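Cystalysin (Treponema denticola, PDB 1C7N) is a pyridoxal-5'-phosphate-dependent enzyme of the class I and II aminotransferase family, a two-chain assembly in this model with pyridoxal-5'-phosphate bound. Local coordinates at residues Leu142-Gly147 with Asp331-Lys336; Ile317-Ile322 with Tyr326-Asp331. All blocks are in the same frame, centred on the assembly; numbering follows the deposited sequence.

Both contacts gather round strand 327-331, an outer strand of the three-stranded antiparallel sheet that it forms with 367-371 and 355-356. Their centres are about 10 Å apart, and Asp331 belongs to both. Contact 2 is local: after the loop that follows helix 289-313 the chain turns within three residues, and strand 327-331 runs back along it. Contact 1 is long-range, joining the hairpin of strands 143-145 and 148-150 to the loop before helix 339-350, and contact 2 is nested within the chain it closes. The two also pack directly, Phe332 against Ile317. Just beyond one end of the strand, Arg333 reaches the hairpin at the surface, while Leu327 at the other end comes near a bound pyridoxal-5'-phosphate.

Contact 1: Leu142-Gly147 with Asp331-Lys336; sequences LLEKDG and DFRALK
Glu144 and Arg333 meet through their charged ends alone, a carboxylate from strand 143-145 against a guanidinium from the loop that leaves strand 327-331. The bridge is long: Arg333 NH2 lies 3.4 Å from Glu144 OE1, at the edge of the guanidinium and near its plane. The other contacts, from NH1 and NH2 to OE2, are weak hydrogen bonds as well, and the two flat groups are turned 65° apart, so no in-plane fork forms.

The tight geometry lies within each segment. Arg333 holds Asp331 side-on: NE reaches OD1 at 3.0 Å and NH2 reaches OD2 at 3.0 Å, both close to the guanidinium plane but well above that of the carboxylate. The backbone N of Arg333 also binds Asp331 OD1, at 2.9 Å, from the opposite face, closing an Asx turn. A bend at chi3 (-65°) folds the arginine back over the aspartate. On the other side of the bridge, Gly147 N donates to the anti lone pair of Glu144 OE1 at 2.7 Å, which ties the glutamate across the turn of its own hairpin, while Tyr149 packs against its side chain.

Only 76 Å² is buried between the segments, and Arg333 is exposed to solvent. Phe367 of the neighbouring strand touches both Asp331 and Arg333. Glu144, Asp331 and Arg333 make a salt-bridge network in which one positive charge lies between two negative ones; its short bonds fix each partner within its own segment, and the attraction across the surface is probably softened by water.

Contact 2: Ile317-Ile322 with Tyr326-Asp331; sequences IKAPLI and YLQWID
Ile322 and Gln328 bury the most surface here, and they meet where the loop 317-322 swings over strand 327-331. Ile322 points at the strand and lays its two branches along the backbone: CD1 comes 3.7 Å from Leu327 O, and CG2 rests 3.9 Å from Gln328 CA. Its chi1 of 55° tucks CG1 in over its own backbone, with CD1 running on toward the start of the strand.

Gln328 reaches back the other way. With CG opposite the backbone N (chi1 -172°) and the chain extended beyond it, the amide arrives at the carbonyl of Pro320, where NE2 donates to Pro320 O at 3.1 Å. The approach is nearly straight at the hydrogen yet well above the carbonyl plane, 62° out of it. NE2 also bonds Gln303 O of helix 289-313, so this buried amide ties loop and helix to the strand. A water donates to Pro320 O and to Trp329 O, bridging the backbones where they have spread apart.

The strand is an outer member of the antiparallel sheet with 367-371 and 355-356, consistent with the small C-terminal domain of fold-type I pyridoxal-5'-phosphate enzymes, and the loop runs roughly antiparallel along it without becoming a regular sheet partner. A single beta bridge joins them, the hydrogen-bonded pair Lys318 and Asp331, with Asp331 N to Lys318 O the shorter of its two bonds at 2.8 Å.

Asp331, third in buried surface, has CB 3.7 Å from Lys318 O. On the other face of the bridge, Ile317 CG2 meets Ile330 CG2 at 3.6 Å, the two side chains crossing at a slant, and Ala319 CB lies against Ile330 CG1. At the far end of the strand the side chain of Leu327 comes to about 5 Å from a bound pyridoxal-5'-phosphate.

Contact 1: Leu142-Gly147 with Asp331-Lys336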
ATOM      1  N   LEU A 142      30.815  -4.154 -10.186  1.00 17.85           N
ATOM      2  CA  LEU A 142      30.984  -3.517 -11.484  1.00 17.89           C
ATOM      3  C   LEU A 142      32.448  -3.145 -11.681  1.00 18.25           C
ATOM      4  O   LEU A 142      33.158  -2.832 -10.718  1.00 17.78           O
ATOM      5  CB  LEU A 142      30.138  -2.245 -11.569  1.00 17.17           C
ATOM      6  CG  LEU A 142      28.625  -2.369 -11.755  1.00 17.29           C
ATOM      7  CD1 LEU A 142      27.964  -1.048 -11.414  1.00 15.13           C
ATOM      8  CD2 LEU A 142      28.320  -2.780 -13.191  1.00 17.13           C
ATOM      9  N   LEU A 143      32.899  -3.193 -12.926  1.00 19.21           N
ATOM     10  CA  LEU A 143      34.270  -2.824 -13.247  1.00 20.67           C
ATOM     11  C   LEU A 143      34.222  -1.339 -13.570  1.00 21.00           C
ATOM     12  O   LEU A 143      33.314  -0.881 -14.268  1.00 21.20           O
ATOM     13  CB  LEU A 143      34.766  -3.613 -14.457  1.00 20.92           C
ATOM     14  CG  LEU A 143      34.802  -5.137 -14.302  1.00 21.30           C
ATOM     15  CD1 LEU A 143      35.241  -5.769 -15.613  1.00 22.21           C
ATOM     16  CD2 LEU A 143      35.748  -5.524 -13.177  1.00 20.69           C
ATOM     17  N   GLU A 144      35.179  -0.578 -13.059  1.00 21.49           N
ATOM     18  CA  GLU A 144      35.186   0.856 -13.310  1.00 22.51           C
ATOM     19  C   GLU A 144      36.506   1.350 -13.879  1.00 23.64           C
ATOM     20  O   GLU A 144      37.576   1.014 -13.371  1.00 22.88           O
ATOM     21  CB  GLU A 144      34.862   1.614 -12.019  1.00 22.67           C
ATOM     22  CG  GLU A 144      34.815   3.130 -12.185  1.00 23.17           C
ATOM     23  CD  GLU A 144      36.109   3.822 -11.781  1.00 23.87           C
ATOM     24  OE1 GLU A 144      36.419   4.886 -12.358  1.00 24.31           O
ATOM     25  OE2 GLU A 144      36.805   3.316 -10.876  1.00 23.71           O
ATOM     26  N   LYS A 145      36.412   2.149 -14.937  1.00 25.34           N
ATOM     27  CA  LYS A 145      37.584   2.723 -15.588  1.00 27.13           C
ATOM     28  C   LYS A 145      37.291   4.177 -15.935  1.00 27.08           C
ATOM     29  O   LYS A 145      36.448   4.462 -16.788  1.00 26.08           O
ATOM     30  CB  LYS A 145      37.930   1.954 -16.863  1.00 28.99           C
ATOM     31  CG  LYS A 145      39.276   2.341 -17.471  1.00 31.84           C
ATOM     32  CD  LYS A 145      40.425   1.957 -16.542  1.00 34.73           C
ATOM     33  CE  LYS A 145      41.788   2.248 -17.160  1.00 36.24           C
ATOM     34  NZ  LYS A 145      42.044   3.704 -17.344  1.00 37.21           N
ATOM     35  N   ASP A 146      37.988   5.088 -15.264  1.00 27.15           N
ATOM     36  CA  ASP A 146      37.816   6.521 -15.477  1.00 27.46           C
ATOM     37  C   ASP A 146      36.349   6.932 -15.431  1.00 27.10           C
ATOM     38  O   ASP A 146      35.879   7.699 -16.271  1.00 26.68           O
ATOM     39  CB  ASP A 146      38.434   6.950 -16.816  1.00 28.75           C
ATOM     40  CG  ASP A 146      39.934   6.712 -16.870  1.00 30.25           C
ATOM     41  OD1 ASP A 146      40.355   5.650 -17.375  1.00 31.70           O
ATOM     42  OD2 ASP A 146      40.693   7.584 -16.401  1.00 30.68           O
ATOM     43  N   GLY A 147      35.629   6.406 -14.442  1.00 26.55           N
ATOM     44  CA  GLY A 147      34.225   6.744 -14.289  1.00 23.89           C
ATOM     45  C   GLY A 147      33.230   5.910 -15.073  1.00 23.13           C
ATOM     46  O   GLY A 147      32.032   5.993 -14.807  1.00 22.81           O
ATOM     47  N   ASP A 331      32.621  11.605  -8.503  1.00 13.55           N
ATOM     48  CA  ASP A 331      33.828  10.999  -7.954  1.00 14.32           C
ATOM     49  C   ASP A 331      34.670  11.999  -7.158  1.00 13.69           C
ATOM     50  O   ASP A 331      35.376  12.826  -7.735  1.00 13.07           O
ATOM     51  CB  ASP A 331      34.642  10.411  -9.108  1.00 13.68           C
ATOM     52  CG  ASP A 331      35.937   9.770  -8.655  1.00 15.27           C
ATOM     53  OD1 ASP A 331      36.197   9.710  -7.435  1.00 15.65           O
ATOM     54  OD2 ASP A 331      36.694   9.319  -9.537  1.00 16.80           O
ATOM     55  N   PHE A 332      34.592  11.916  -5.830  1.00 13.46           N
ATOM     56  CA  PHE A 332      35.346  12.809  -4.948  1.00 14.96           C
ATOM     57  C   PHE A 332      36.616  12.159  -4.400  1.00 14.39           C
ATOM     58  O   PHE A 332      37.275  12.723  -3.531  1.00 15.06           O
ATOM     59  CB  PHE A 332      34.497  13.239  -3.743  1.00 15.04           C
ATOM     60  CG  PHE A 332      33.523  14.353  -4.028  1.00 15.31           C
ATOM     61  CD1 PHE A 332      32.281  14.087  -4.593  1.00 15.62           C
ATOM     62  CD2 PHE A 332      33.836  15.671  -3.682  1.00 15.84           C
ATOM     63  CE1 PHE A 332      31.359  15.118  -4.806  1.00 15.76           C
ATOM     64  CE2 PHE A 332      32.922  16.707  -3.891  1.00 16.03           C
ATOM     65  CZ  PHE A 332      31.681  16.429  -4.453  1.00 15.71           C
ATOM     66  N   ARG A 333      36.952  10.979  -4.897  1.00 14.72           N
ATOM     67  CA  ARG A 333      38.123  10.256  -4.410  1.00 15.64           C
ATOM     68  C   ARG A 333      39.423  11.061  -4.338  1.00 15.73           C
ATOM     69  O   ARG A 333      40.270  10.795  -3.482  1.00 15.69           O
ATOM     70  CB  ARG A 333      38.341   8.988  -5.244  1.00 16.25           C
ATOM     71  CG  ARG A 333      37.379   7.862  -4.896  1.00 15.65           C
ATOM     72  CD  ARG A 333      37.587   6.644  -5.774  1.00 18.24           C
ATOM     73  NE  ARG A 333      37.263   6.928  -7.168  1.00 18.88           N
ATOM     74  CZ  ARG A 333      37.387   6.047  -8.155  1.00 20.43           C
ATOM     75  NH1 ARG A 333      37.835   4.825  -7.902  1.00 21.15           N
ATOM     76  NH2 ARG A 333      37.053   6.384  -9.390  1.00 21.22           N
ATOM     77  N   ALA A 334      39.582  12.049  -5.213  1.00 16.69           N
ATOM     78  CA  ALA A 334      40.804  12.856  -5.218  1.00 17.50           C
ATOM     79  C   ALA A 334      40.938  13.740  -3.980  1.00 18.40           C
ATOM     80  O   ALA A 334      42.000  14.318  -3.735  1.00 18.52           O
ATOM     81  CB  ALA A 334      40.867  13.712  -6.479  1.00 17.78           C
ATOM     82  N   LEU A 335      39.863  13.856  -3.207  1.00 18.29           N
ATOM     83  CA  LEU A 335      39.900  14.660  -1.992  1.00 18.29           C
ATOM     84  C   LEU A 335      40.660  13.915  -0.902  1.00 18.69           C
ATOM     85  O   LEU A 335      41.057  14.506   0.101  1.00 18.69           O
ATOM     86  CB  LEU A 335      38.484  14.967  -1.492  1.00 20.39           C
ATOM     87  CG  LEU A 335      37.692  16.068  -2.199  1.00 20.00           C
ATOM     88  CD1 LEU A 335      36.371  16.271  -1.487  1.00 20.66           C
ATOM     89  CD2 LEU A 335      38.489  17.358  -2.191  1.00 22.28           C
ATOM     90  N   LYS A 336      40.854  12.616  -1.106  1.00 18.36           N
ATOM     91  CA  LYS A 336      41.553  11.772  -0.144  1.00 19.81           C
ATOM     92  C   LYS A 336      40.908  11.848   1.243  1.00 20.55           C
ATOM     93  O   LYS A 336      41.597  12.013   2.254  1.00 20.47           O
ATOM     94  CB  LYS A 336      43.030  12.170  -0.053  1.00 20.05           C
ATOM     95  CG  LYS A 336      43.796  12.088  -1.369  1.00 21.44           C
ATOM     96  CD  LYS A 336      43.786  10.686  -1.970  1.00 22.21           C
ATOM     97  CE  LYS A 336      44.663  10.629  -3.216  1.00 23.99           C
ATOM     98  NZ  LYS A 336      44.669   9.283  -3.862  1.00 25.91           N
TER

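Contact 2: Ile317-Ile322 with Tyr326-Asp331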
ATOM      1  N   ILE A 317      37.855  16.651  -9.041  1.00 16.33           N
ATOM      2  CA  ILE A 317      36.591  15.977  -8.746  1.00 15.58           C
ATOM      3  C   ILE A 317      35.916  15.784 -10.102  1.00 15.08           C
ATOM      4  O   ILE A 317      35.833  16.722 -10.889  1.00 15.22           O
ATOM      5  CB  ILE A 317      35.710  16.852  -7.842  1.00 14.91           C
ATOM      6  CG1 ILE A 317      36.469  17.183  -6.556  1.00 14.80           C
ATOM      7  CG2 ILE A 317      34.406  16.129  -7.523  1.00 15.09           C
ATOM      8  CD1 ILE A 317      35.732  18.115  -5.624  1.00 15.84           C
ATOM      9  N   LYS A 318      35.443  14.573 -10.380  1.00 16.42           N
ATOM     10  CA  LYS A 318      34.816  14.285 -11.668  1.00 15.52           C
ATOM     11  C   LYS A 318      33.314  14.005 -11.594  1.00 15.49           C
ATOM     12  O   LYS A 318      32.872  13.173 -10.803  1.00 15.00           O
ATOM     13  CB  LYS A 318      35.504  13.082 -12.318  1.00 16.97           C
ATOM     14  CG  LYS A 318      37.024  13.179 -12.421  1.00 19.88           C
ATOM     15  CD  LYS A 318      37.449  14.337 -13.302  1.00 21.60           C
ATOM     16  CE  LYS A 318      38.917  14.247 -13.677  1.00 23.29           C
ATOM     17  NZ  LYS A 318      39.795  14.197 -12.485  1.00 24.58           N
ATOM     18  N   ALA A 319      32.543  14.695 -12.433  1.00 13.90           N
ATOM     19  CA  ALA A 319      31.097  14.508 -12.499  1.00 14.11           C
ATOM     20  C   ALA A 319      30.737  14.227 -13.958  1.00 14.18           C
ATOM     21  O   ALA A 319      30.308  15.119 -14.687  1.00 14.09           O
ATOM     22  CB  ALA A 319      30.369  15.762 -12.007  1.00 13.27           C
ATOM     23  N   PRO A 320      30.934  12.977 -14.407  1.00 14.62           N
ATOM     24  CA  PRO A 320      30.632  12.573 -15.785  1.00 14.36           C
ATOM     25  C   PRO A 320      29.133  12.595 -16.071  1.00 13.99           C
ATOM     26  O   PRO A 320      28.315  12.405 -15.168  1.00 12.95           O
ATOM     27  CB  PRO A 320      31.190  11.150 -15.861  1.00 15.86           C
ATOM     28  CG  PRO A 320      32.223  11.106 -14.766  1.00 18.24           C
ATOM     29  CD  PRO A 320      31.573  11.878 -13.667  1.00 15.43           C
ATOM     30  N   LEU A 321      28.771  12.816 -17.329  1.00 13.04           N
ATOM     31  CA  LEU A 321      27.362  12.815 -17.696  1.00 13.40           C
ATOM     32  C   LEU A 321      26.845  11.395 -17.507  1.00 13.18           C
ATOM     33  O   LEU A 321      27.610  10.436 -17.582  1.00 13.63           O
ATOM     34  CB  LEU A 321      27.185  13.242 -19.159  1.00 13.22           C
ATOM     35  CG  LEU A 321      27.724  14.624 -19.540  1.00 13.55           C
ATOM     36  CD1 LEU A 321      27.294  14.949 -20.965  1.00 15.06           C
ATOM     37  CD2 LEU A 321      27.200  15.686 -18.575  1.00 13.91           C
ATOM     38  N   ILE A 322      25.550  11.256 -17.251  1.00 12.97           N
ATOM     39  CA  ILE A 322      24.953   9.940 -17.065  1.00 12.62           C
ATOM     40  C   ILE A 322      24.112   9.588 -18.288  1.00 12.54           C
ATOM     41  O   ILE A 322      23.800  10.453 -19.102  1.00 12.19           O
ATOM     42  CB  ILE A 322      24.062   9.918 -15.817  1.00 13.05           C
ATOM     43  CG1 ILE A 322      23.022  11.037 -15.910  1.00 11.45           C
ATOM     44  CG2 ILE A 322      24.925  10.071 -14.558  1.00 13.12           C
ATOM     45  CD1 ILE A 322      22.092  11.108 -14.722  1.00 11.28           C
ATOM     46  N   TYR A 326      17.928  10.460 -13.016  1.00 11.75           N
ATOM     47  CA  TYR A 326      18.283  11.860 -12.796  1.00 10.92           C
ATOM     48  C   TYR A 326      19.252  11.941 -11.614  1.00  9.83           C
ATOM     49  O   TYR A 326      19.380  12.979 -10.969  1.00  9.35           O
ATOM     50  CB  TYR A 326      17.049  12.738 -12.534  1.00 10.26           C
ATOM     51  CG  TYR A 326      16.106  12.307 -11.419  1.00  9.48           C
ATOM     52  CD1 TYR A 326      14.819  11.863 -11.717  1.00 10.07           C
ATOM     53  CD2 TYR A 326      16.476  12.394 -10.074  1.00  7.84           C
ATOM     54  CE1 TYR A 326      13.916  11.519 -10.713  1.00  8.64           C
ATOM     55  CE2 TYR A 326      15.579  12.047  -9.052  1.00  8.04           C
ATOM     56  CZ  TYR A 326      14.298  11.609  -9.386  1.00  9.56           C
ATOM     57  OH  TYR A 326      13.404  11.248  -8.405  1.00  8.35           O
ATOM     58  N   LEU A 327      19.949  10.833 -11.365  1.00  9.77           N
ATOM     59  CA  LEU A 327      20.910  10.721 -10.267  1.00  9.70           C
ATOM     60  C   LEU A 327      22.346  10.628 -10.808  1.00 10.06           C
ATOM     61  O   LEU A 327      22.732   9.625 -11.406  1.00 11.23           O
ATOM     62  CB  LEU A 327      20.564   9.483  -9.436  1.00  9.38           C
ATOM     63  CG  LEU A 327      19.103   9.435  -8.952  1.00 10.42           C
ATOM     64  CD1 LEU A 327      18.752   8.051  -8.423  1.00 11.34           C
ATOM     65  CD2 LEU A 327      18.905  10.479  -7.863  1.00 11.36           C
ATOM     66  N   GLN A 328      23.133  11.678 -10.588  1.00 10.31           N
ATOM     67  CA  GLN A 328      24.506  11.743 -11.090  1.00 11.04           C
ATOM     68  C   GLN A 328      25.539  11.240 -10.081  1.00 10.68           C
ATOM     69  O   GLN A 328      25.431  11.498  -8.885  1.00 11.95           O
ATOM     70  CB  GLN A 328      24.807  13.186 -11.524  1.00 10.75           C
ATOM     71  CG  GLN A 328      26.130  13.403 -12.249  1.00 11.17           C
ATOM     72  CD  GLN A 328      26.179  14.767 -12.927  1.00 12.15           C
ATOM     73  OE1 GLN A 328      25.476  15.689 -12.523  1.00 11.46           O
ATOM     74  NE2 GLN A 328      27.022  14.902 -13.953  1.00 13.17           N
ATOM     75  N   TRP A 329      26.539  10.526 -10.584  1.00 10.98           N
ATOM     76  CA  TRP A 329      27.583   9.914  -9.758  1.00 11.92           C
ATOM     77  C   TRP A 329      28.848  10.766  -9.791  1.00 11.97           C
ATOM     78  O   TRP A 329      29.540  10.811 -10.805  1.00 12.33           O
ATOM     79  CB  TRP A 329      27.866   8.511 -10.311  1.00 12.22           C
ATOM     80  CG  TRP A 329      28.523   7.509  -9.381  1.00 14.48           C
ATOM     81  CD1 TRP A 329      29.597   6.717  -9.676  1.00 13.94           C
ATOM     82  CD2 TRP A 329      28.067   7.093  -8.079  1.00 14.87           C
ATOM     83  NE1 TRP A 329      29.831   5.829  -8.653  1.00 14.58           N
ATOM     84  CE2 TRP A 329      28.912   6.035  -7.662  1.00 15.51           C
ATOM     85  CE3 TRP A 329      27.029   7.502  -7.233  1.00 14.99           C
ATOM     86  CZ2 TRP A 329      28.747   5.384  -6.432  1.00 14.69           C
ATOM     87  CZ3 TRP A 329      26.866   6.854  -6.012  1.00 15.53           C
ATOM     88  CH2 TRP A 329      27.722   5.804  -5.625  1.00 16.60           C
ATOM     89  N   ILE A 330      29.143  11.429  -8.676  1.00 12.48           N
ATOM     90  CA  ILE A 330      30.310  12.299  -8.584  1.00 12.36           C
ATOM     91  C   ILE A 330      31.468  11.639  -7.846  1.00 13.08           C
ATOM     92  O   ILE A 330      31.327  11.198  -6.708  1.00 13.50           O
ATOM     93  CB  ILE A 330      29.960  13.616  -7.870  1.00 13.50           C
ATOM     94  CG1 ILE A 330      28.726  14.248  -8.523  1.00 11.22           C
ATOM     95  CG2 ILE A 330      31.132  14.587  -7.970  1.00 13.01           C
ATOM     96  CD1 ILE A 330      28.168  15.417  -7.765  1.00 10.63           C
ATOM     97  N   ASP A 331      32.621  11.605  -8.503  1.00 13.55           N
ATOM     98  CA  ASP A 331      33.828  10.999  -7.954  1.00 14.32           C
ATOM     99  C   ASP A 331      34.670  11.999  -7.158  1.00 13.69           C
ATOM    100  O   ASP A 331      35.376  12.826  -7.735  1.00 13.07           O
ATOM    101  CB  ASP A 331      34.642  10.411  -9.108  1.00 13.68           C
ATOM    102  CG  ASP A 331      35.937   9.770  -8.655  1.00 15.27           C
ATOM    103  OD1 ASP A 331      36.197   9.710  -7.435  1.00 15.65           O
ATOM    104  OD2 ASP A 331      36.694   9.319  -9.537  1.00 16.80           O
TER
HETATM  105  O   HOH W   1      28.156  10.403 -13.207  1.00 10.71           O